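Local coordinates for TadZ (PDB 4LDA), which probably takes part in pilus assembly, with ATP binding and hydrolysis inferred for the full-length protein, of which this is the N-terminal CheY-like receiver domain, at residues 16-21 / 106-111; 39-44 / 73-78. All blocks are in the same frame, centred on the assembly; numbering follows the deposited sequence.

Interaction 1 of 2, residues 16-21 / 106-111; sequences LDWLQN and YGARAS. With SO4 (sulfate ion), chain J.
Trp18, on the first helix (13-22) of a CheY-like receiver fold, meets residues 106-108 of the loop between the last strand (102-104) and the last helix (110-121). The polar part is a single hydrogen bond: Trp18 NE1 donates to Ala108 O at 2.9 Å. With an N-H...O angle of 170° it is nearly straight; the acceptor sits in the indole plane and is met on a lone pair, which, with the loop packed on its face, limits rotation of the ring.

Over one indole face, Tyr106 turns its edge in an offset edge-to-face pair, planes at 89°, and Tyr106 CD1 comes to 3.7 Å from Trp18 CE3. With CG anti to the backbone N in both residues (chi1 166° each), each side chain extends toward the other's backbone and the two run past each other in opposite directions, Tyr106 CE1 alongside Trp18 CB. On the same face, two CH-pi contacts bring in the loop backbone: Tyr106 CA stands over the six-membered ring and Gly107 CA over the five-membered one, with Gly107 N 3.4 Å from Trp18 CE2. Leu113 and Ile83 also touch Trp18.

The apolar part is small, Ala108 CB reaching Trp18 CZ2 at 3.9 Å. Just beyond the loop, a sulfate, probably from the crystallisation liquor, takes a weak hydrogen bond from Ala110 N on O2 and a 2.8 Å hydrogen bond from Ser111 OG on O4.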
ATOM      1  N   LEU A  16      10.505   0.485  -4.161  1.00 55.80           N
ATOM      2  CA  LEU A  16       9.863   1.546  -4.920  1.00 55.20           C
ATOM      3  C   LEU A  16      10.010   1.298  -6.427  1.00 61.30           C
ATOM      4  O   LEU A  16       9.027   1.454  -7.154  1.00 62.35           O
ATOM      5  CB  LEU A  16      10.429   2.909  -4.537  1.00 55.74           C
ATOM      6  CG  LEU A  16       9.701   4.108  -5.152  1.00 59.88           C
ATOM      7  CD1 LEU A  16       8.264   4.239  -4.611  1.00 59.29           C
ATOM      8  CD2 LEU A  16      10.499   5.373  -4.973  1.00 59.98           C
ATOM      9  N   ASP A  17      11.209   0.885  -6.883  1.00 57.50           N
ATOM     10  CA  ASP A  17      11.470   0.571  -8.285  1.00 57.25           C
ATOM     11  C   ASP A  17      10.603  -0.595  -8.748  1.00 59.24           C
ATOM     12  O   ASP A  17      10.017  -0.508  -9.821  1.00 58.79           O
ATOM     13  CB  ASP A  17      12.956   0.252  -8.517  1.00 61.34           C
ATOM     14  CG  ASP A  17      13.877   1.446  -8.375  1.00 86.03           C
ATOM     15  OD1 ASP A  17      13.432   2.579  -8.668  1.00 88.89           O
ATOM     16  OD2 ASP A  17      15.064   1.245  -8.031  1.00 98.90           O
ATOM     17  N   TRP A  18      10.499  -1.663  -7.924  1.00 54.71           N
ATOM     18  CA  TRP A  18       9.698  -2.862  -8.172  1.00 52.80           C
ATOM     19  C   TRP A  18       8.209  -2.496  -8.326  1.00 55.26           C
ATOM     20  O   TRP A  18       7.556  -2.945  -9.273  1.00 53.06           O
ATOM     21  CB  TRP A  18       9.905  -3.880  -7.037  1.00 50.49           C
ATOM     22  CG  TRP A  18       8.900  -5.010  -6.976  1.00 49.51           C
ATOM     23  CD1 TRP A  18       8.787  -6.065  -7.835  1.00 51.68           C
ATOM     24  CD2 TRP A  18       7.960  -5.254  -5.917  1.00 48.30           C
ATOM     25  NE1 TRP A  18       7.797  -6.912  -7.409  1.00 50.30           N
ATOM     26  CE2 TRP A  18       7.271  -6.439  -6.234  1.00 51.35           C
ATOM     27  CE3 TRP A  18       7.589  -4.548  -4.761  1.00 49.26           C
ATOM     28  CZ2 TRP A  18       6.262  -6.965  -5.405  1.00 50.80           C
ATOM     29  CZ3 TRP A  18       6.574  -5.055  -3.957  1.00 50.56           C
ATOM     30  CH2 TRP A  18       5.940  -6.261  -4.265  1.00 50.67           C
ATOM     31  N   LEU A  19       7.704  -1.626  -7.449  1.00 52.14           N
ATOM     32  CA  LEU A  19       6.330  -1.147  -7.527  1.00 50.76           C
ATOM     33  C   LEU A  19       6.097  -0.311  -8.786  1.00 56.24           C
ATOM     34  O   LEU A  19       5.139  -0.589  -9.506  1.00 57.29           O
ATOM     35  CB  LEU A  19       5.951  -0.319  -6.286  1.00 50.15           C
ATOM     36  CG  LEU A  19       5.779  -1.050  -4.958  1.00 53.19           C
ATOM     37  CD1 LEU A  19       5.563  -0.059  -3.846  1.00 53.51           C
ATOM     38  CD2 LEU A  19       4.633  -2.056  -5.004  1.00 51.88           C
ATOM     39  N   GLN A  20       6.969   0.690  -9.058  1.00 53.97           N
ATOM     40  CA  GLN A  20       6.863   1.604 -10.199  1.00 53.98           C
ATOM     41  C   GLN A  20       6.908   0.879 -11.535  1.00 56.52           C
ATOM     42  O   GLN A  20       6.119   1.206 -12.423  1.00 56.28           O
ATOM     43  CB  GLN A  20       7.973   2.666 -10.164  1.00 56.65           C
ATOM     44  CG  GLN A  20       7.685   3.769  -9.160  1.00 76.26           C
ATOM     45  CD  GLN A  20       8.787   4.780  -8.930  1.00 86.68           C
ATOM     46  OE1 GLN A  20       9.970   4.524  -9.157  1.00 83.97           O
ATOM     47  NE2 GLN A  20       8.435   5.899  -8.312  1.00 71.48           N
ATOM     48  N   ASN A  21       7.829  -0.083 -11.681  1.00 53.03           N
ATOM     49  CA  ASN A  21       8.019  -0.843 -12.914  1.00 53.54           C
ATOM     50  C   ASN A  21       6.881  -1.805 -13.158  1.00 58.04           C
ATOM     51  O   ASN A  21       6.419  -1.895 -14.291  1.00 60.21           O
ATOM     52  CB  ASN A  21       9.351  -1.611 -12.886  1.00 56.18           C
ATOM     53  CG  ASN A  21      10.589  -0.732 -12.981  1.00 76.40           C
ATOM     54  OD1 ASN A  21      10.555   0.415 -13.459  1.00 75.47           O
ATOM     55  ND2 ASN A  21      11.726  -1.261 -12.565  1.00 67.30           N
ATOM     56  N   TYR A 106       7.887  -8.560  -1.549  1.00 52.80           N
ATOM     57  CA  TYR A 106       8.791  -7.839  -2.426  1.00 51.94           C
ATOM     58  C   TYR A 106       9.489  -8.807  -3.372  1.00 56.70           C
ATOM     59  O   TYR A 106      10.038  -9.810  -2.930  1.00 57.82           O
ATOM     60  CB  TYR A 106       9.807  -7.053  -1.595  1.00 52.43           C
ATOM     61  CG  TYR A 106      10.983  -6.548  -2.382  1.00 52.09           C
ATOM     62  CD1 TYR A 106      10.811  -5.634  -3.415  1.00 53.66           C
ATOM     63  CD2 TYR A 106      12.277  -6.925  -2.051  1.00 53.51           C
ATOM     64  CE1 TYR A 106      11.896  -5.169  -4.154  1.00 55.28           C
ATOM     65  CE2 TYR A 106      13.371  -6.461  -2.771  1.00 55.48           C
ATOM     66  CZ  TYR A 106      13.177  -5.564  -3.809  1.00 61.35           C
ATOM     67  OH  TYR A 106      14.244  -5.091  -4.523  1.00 63.12           O
ATOM     68  N   GLY A 107       9.417  -8.525  -4.661  1.00 52.75           N
ATOM     69  CA  GLY A 107      10.012  -9.375  -5.680  1.00 53.22           C
ATOM     70  C   GLY A 107       9.021 -10.308  -6.337  1.00 58.97           C
ATOM     71  O   GLY A 107       9.410 -11.192  -7.108  1.00 61.56           O
ATOM     72  N   ALA A 108       7.738 -10.145  -6.019  1.00 54.59           N
ATOM     73  CA  ALA A 108       6.683 -10.955  -6.637  1.00 54.18           C
ATOM     74  C   ALA A 108       6.532 -10.564  -8.112  1.00 58.11           C
ATOM     75  O   ALA A 108       6.845  -9.433  -8.470  1.00 55.97           O
ATOM     76  CB  ALA A 108       5.376 -10.769  -5.889  1.00 54.11           C
ATOM     77  N   ARG A 109       6.069 -11.482  -8.973  1.00 55.82           N
ATOM     78  CA  ARG A 109       5.867 -11.206 -10.404  1.00 55.30           C
ATOM     79  C   ARG A 109       5.027  -9.941 -10.604  1.00 60.57           C
ATOM     80  O   ARG A 109       4.097  -9.701  -9.825  1.00 61.56           O
ATOM     81  CB  ARG A 109       5.179 -12.406 -11.093  1.00 54.32           C
ATOM     82  CG  ARG A 109       6.055 -13.627 -11.158  1.00 69.61           C
ATOM     83  CD  ARG A 109       5.339 -14.804 -11.773  1.00 98.30           C
ATOM     84  NE  ARG A 109       6.198 -15.989 -11.775  1.00117.46           N
ATOM     85  CZ  ARG A 109       5.841 -17.177 -12.250  1.00136.48           C
ATOM     86  NH1 ARG A 109       4.632 -17.357 -12.768  1.00126.95           N
ATOM     87  NH2 ARG A 109       6.690 -18.196 -12.211  1.00123.11           N
ATOM     88  N   ALA A 110       5.337  -9.147 -11.648  1.00 56.76           N
ATOM     89  CA  ALA A 110       4.593  -7.930 -11.963  1.00 55.56           C
ATOM     90  C   ALA A 110       3.092  -8.206 -12.185  1.00 59.16           C
ATOM     91  O   ALA A 110       2.271  -7.390 -11.782  1.00 58.73           O
ATOM     92  CB  ALA A 110       5.180  -7.270 -13.202  1.00 57.29           C
ATOM     93  N   SER A 111       2.745  -9.376 -12.771  1.00 56.70           N
ATOM     94  CA  SER A 111       1.368  -9.794 -13.064  1.00 56.42           C
ATOM     95  C   SER A 111       0.549  -9.968 -11.767  1.00 62.05           C
ATOM     96  O   SER A 111      -0.672  -9.804 -11.798  1.00 62.06           O
ATOM     97  CB  SER A 111       1.351 -11.083 -13.885  1.00 58.10           C
ATOM     98  OG  SER A 111       2.015 -12.141 -13.219  1.00 66.22           O
TER
HETATM   99  S   SO4 J 202       5.257 -11.378 -15.145  1.00138.62           S
HETATM  100  O1  SO4 J 202       6.358 -11.992 -15.892  1.00139.76           O
HETATM  101  O2  SO4 J 202       5.820 -10.600 -14.036  1.00138.67           O
HETATM  102  O3  SO4 J 202       4.479 -10.477 -16.008  1.00137.39           O
HETATM  103  O4  SO4 J 202       4.391 -12.451 -14.645  1.00139.24           O

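Interaction 2 of 2, residues 39-44 / 73-78; sequences ELLALL and SARPML
The Arg75 guanidinium has the side chain of Leu41 over one face: Leu41 CB stands 4.3 Å above its plane, over the centre. Leu41 CD1 and CD2 both come to 3.9 Å from Arg75 NH1. The polar end of Arg75 turns to Asp45, just past Leu44 on helix 37-47: NH2 forms a salt bridge with Asp45 OD2, so the charged end is tied to the helix whose leucine it covers.

The arginine chain bends at chi2 (66°), and Arg75 CD lies 3.6 Å from Leu41 CD2 as the two side chains cross at a slant. Leu41 also spreads both methyls against Ala74, with CD1 3.8 Å from Ala74 CB. One helical turn on, Leu44 meets Leu78 at about a right angle: Leu44 CD1 faces Leu78 CD2 and Leu44 CD2 faces Leu78 CD1, each pair at 3.9 Å. Leu71 of helix 61-74 touches both Leu41 and Leu44, while Val7 and Leu52 connect Leu44 to the central strands.

Between Ala74 and Leu78 the chain leaves helix 61-74 at Arg75 and reverses through a type I beta turn, Arg75 to Leu78, before strand 79-83. Helix 37-47 thus packs on the end of helix 61-74 and the turn into strand 79-83, neighbouring elements on one face of the parallel sheet of the CheY-like receiver fold.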
ATOM      1  N   GLU A  39       0.734  14.292   7.086  1.00 75.90           N
ATOM      2  CA  GLU A  39       1.456  14.489   5.813  1.00 73.50           C
ATOM      3  C   GLU A  39       0.995  13.477   4.774  1.00 76.35           C
ATOM      4  O   GLU A  39       0.737  13.837   3.621  1.00 75.59           O
ATOM      5  CB  GLU A  39       2.984  14.380   6.006  1.00 74.23           C
ATOM      6  CG  GLU A  39       3.601  15.515   6.807  1.00 86.62           C
ATOM      7  CD  GLU A  39       5.072  15.401   7.165  1.00106.66           C
ATOM      8  OE1 GLU A  39       5.626  14.279   7.097  1.00101.48           O
ATOM      9  OE2 GLU A  39       5.659  16.429   7.578  1.00 98.90           O
ATOM     10  N   LEU A  40       0.870  12.214   5.200  1.00 72.42           N
ATOM     11  CA  LEU A  40       0.446  11.089   4.374  1.00 69.25           C
ATOM     12  C   LEU A  40      -1.001  11.261   3.899  1.00 68.30           C
ATOM     13  O   LEU A  40      -1.287  10.973   2.750  1.00 64.85           O
ATOM     14  CB  LEU A  40       0.595   9.826   5.201  1.00 70.02           C
ATOM     15  CG  LEU A  40       0.756   8.539   4.459  1.00 74.07           C
ATOM     16  CD1 LEU A  40       1.973   8.582   3.561  1.00 74.01           C
ATOM     17  CD2 LEU A  40       0.917   7.420   5.436  1.00 76.03           C
ATOM     18  N   LEU A  41      -1.897  11.780   4.760  1.00 65.71           N
ATOM     19  CA  LEU A  41      -3.291  12.026   4.383  1.00 65.02           C
ATOM     20  C   LEU A  41      -3.371  13.148   3.343  1.00 69.39           C
ATOM     21  O   LEU A  41      -4.161  13.033   2.409  1.00 68.22           O
ATOM     22  CB  LEU A  41      -4.172  12.354   5.599  1.00 67.14           C
ATOM     23  CG  LEU A  41      -4.431  11.211   6.591  1.00 70.67           C
ATOM     24  CD1 LEU A  41      -5.122  11.711   7.804  1.00 73.45           C
ATOM     25  CD2 LEU A  41      -5.221  10.050   5.968  1.00 69.62           C
ATOM     26  N   ALA A  42      -2.515  14.197   3.476  1.00 66.91           N
ATOM     27  CA  ALA A  42      -2.401  15.316   2.525  1.00 65.86           C
ATOM     28  C   ALA A  42      -1.948  14.826   1.152  1.00 67.12           C
ATOM     29  O   ALA A  42      -2.497  15.264   0.141  1.00 66.57           O
ATOM     30  CB  ALA A  42      -1.422  16.349   3.040  1.00 67.61           C
ATOM     31  N   LEU A  43      -0.963  13.902   1.125  1.00 61.88           N
ATOM     32  CA  LEU A  43      -0.411  13.317  -0.095  1.00 60.61           C
ATOM     33  C   LEU A  43      -1.424  12.373  -0.795  1.00 63.24           C
ATOM     34  O   LEU A  43      -1.456  12.325  -2.020  1.00 61.57           O
ATOM     35  CB  LEU A  43       0.864  12.548   0.244  1.00 60.48           C
ATOM     36  CG  LEU A  43       1.884  12.463  -0.857  1.00 64.72           C
ATOM     37  CD1 LEU A  43       2.706  13.749  -0.933  1.00 64.91           C
ATOM     38  CD2 LEU A  43       2.799  11.282  -0.642  1.00 68.47           C
ATOM     39  N   LEU A  44      -2.255  11.654  -0.020  1.00 60.42           N
ATOM     40  CA  LEU A  44      -3.303  10.795  -0.559  1.00 59.37           C
ATOM     41  C   LEU A  44      -4.383  11.627  -1.216  1.00 65.07           C
ATOM     42  O   LEU A  44      -4.890  11.229  -2.260  1.00 65.28           O
ATOM     43  CB  LEU A  44      -3.919   9.901   0.536  1.00 59.77           C
ATOM     44  CG  LEU A  44      -3.063   8.754   1.042  1.00 63.09           C
ATOM     45  CD1 LEU A  44      -3.564   8.247   2.367  1.00 64.28           C
ATOM     46  CD2 LEU A  44      -2.950   7.634   0.023  1.00 62.36           C
ATOM     47  N   SER A  73      -8.711   4.517   9.787  1.00 78.07           N
ATOM     48  CA  SER A  73      -9.703   5.277  10.554  1.00 82.44           C
ATOM     49  C   SER A  73     -10.130   6.537   9.797  1.00 87.72           C
ATOM     50  O   SER A  73     -11.328   6.804   9.670  1.00 90.18           O
ATOM     51  CB  SER A  73      -9.161   5.667  11.931  1.00 89.77           C
ATOM     52  OG  SER A  73      -8.936   4.545  12.768  1.00102.80           O
ATOM     53  N   ALA A  74      -9.143   7.292   9.284  1.00 82.15           N
ATOM     54  CA  ALA A  74      -9.353   8.552   8.578  1.00 82.22           C
ATOM     55  C   ALA A  74      -9.938   8.341   7.170  1.00 84.57           C
ATOM     56  O   ALA A  74     -10.802   9.110   6.754  1.00 86.23           O
ATOM     57  CB  ALA A  74      -8.041   9.309   8.484  1.00 81.94           C
ATOM     58  N   ARG A  75      -9.443   7.342   6.428  1.00 78.04           N
ATOM     59  CA  ARG A  75      -9.891   7.027   5.066  1.00 75.84           C
ATOM     60  C   ARG A  75     -10.345   5.560   5.019  1.00 78.83           C
ATOM     61  O   ARG A  75      -9.539   4.660   4.763  1.00 76.09           O
ATOM     62  CB  ARG A  75      -8.779   7.325   4.027  1.00 71.41           C
ATOM     63  CG  ARG A  75      -8.794   8.738   3.417  1.00 75.95           C
ATOM     64  CD  ARG A  75      -8.497   9.818   4.424  1.00 78.78           C
ATOM     65  NE  ARG A  75      -8.419  11.166   3.862  1.00 80.90           N
ATOM     66  CZ  ARG A  75      -8.403  12.261   4.613  1.00100.94           C
ATOM     67  NH1 ARG A  75      -8.496  12.170   5.934  1.00 97.17           N
ATOM     68  NH2 ARG A  75      -8.321  13.457   4.052  1.00 91.29           N
ATOM     69  N   PRO A  76     -11.635   5.296   5.300  1.00 78.33           N
ATOM     70  CA  PRO A  76     -12.099   3.895   5.360  1.00 78.65           C
ATOM     71  C   PRO A  76     -12.137   3.202   3.994  1.00 83.23           C
ATOM     72  O   PRO A  76     -12.056   1.969   3.936  1.00 82.34           O
ATOM     73  CB  PRO A  76     -13.516   4.008   5.942  1.00 83.23           C
ATOM     74  CG  PRO A  76     -13.596   5.393   6.519  1.00 89.37           C
ATOM     75  CD  PRO A  76     -12.715   6.232   5.666  1.00 82.75           C
HETATM   76  N   MSE A  77     -12.250   3.987   2.907  1.00 80.67           N
HETATM   77  CA  MSE A  77     -12.329   3.470   1.537  1.00 79.35           C
HETATM   78  C   MSE A  77     -10.939   3.191   0.933  1.00 76.35           C
HETATM   79  O   MSE A  77     -10.857   2.601  -0.150  1.00 75.05           O
HETATM   80  CB  MSE A  77     -13.105   4.455   0.643  1.00 83.80           C
HETATM   81  CG  MSE A  77     -14.599   4.597   1.021  1.00 95.86           C
HETATM   82 SE   MSE A  77     -15.659   2.905   1.017  0.75106.59          SE
HETATM   83  CE  MSE A  77     -15.372   2.218   2.875  1.00104.22           C
ATOM     84  N   LEU A  78      -9.861   3.612   1.626  1.00 69.13           N
ATOM     85  CA  LEU A  78      -8.481   3.416   1.188  1.00 64.42           C
ATOM     86  C   LEU A  78      -8.090   1.939   1.282  1.00 64.45           C
ATOM     87  O   LEU A  78      -8.353   1.293   2.305  1.00 64.57           O
ATOM     88  CB  LEU A  78      -7.518   4.281   2.045  1.00 64.53           C
ATOM     89  CG  LEU A  78      -6.006   4.175   1.750  1.00 66.91           C
ATOM     90  CD1 LEU A  78      -5.644   4.850   0.446  1.00 65.10           C
ATOM     91  CD2 LEU A  78      -5.192   4.762   2.876  1.00 68.83           C
TER

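How the interactions relate
The two contacts lie on opposite sides of the chain's centre, 23 Å apart between their own centres and about 10 Å between nearest atoms. Between them runs the five-stranded parallel sheet, ordered 27-31, 4-9, 51-55, 79-83, 102-104. Interaction 1 joins the first helix (13-22) to the approach to the last (110-121); interaction 2 joins the second (37-47) to the end of the third (61-74). Along the chain, interaction 2 is nested within the loop closed by interaction 1. Strand 79-83 is shared: it starts just after Leu78 of interaction 2, and its far end lies under the side chains of interaction 1. Each contact thus lies within one helical layer, on its own side of the sheet.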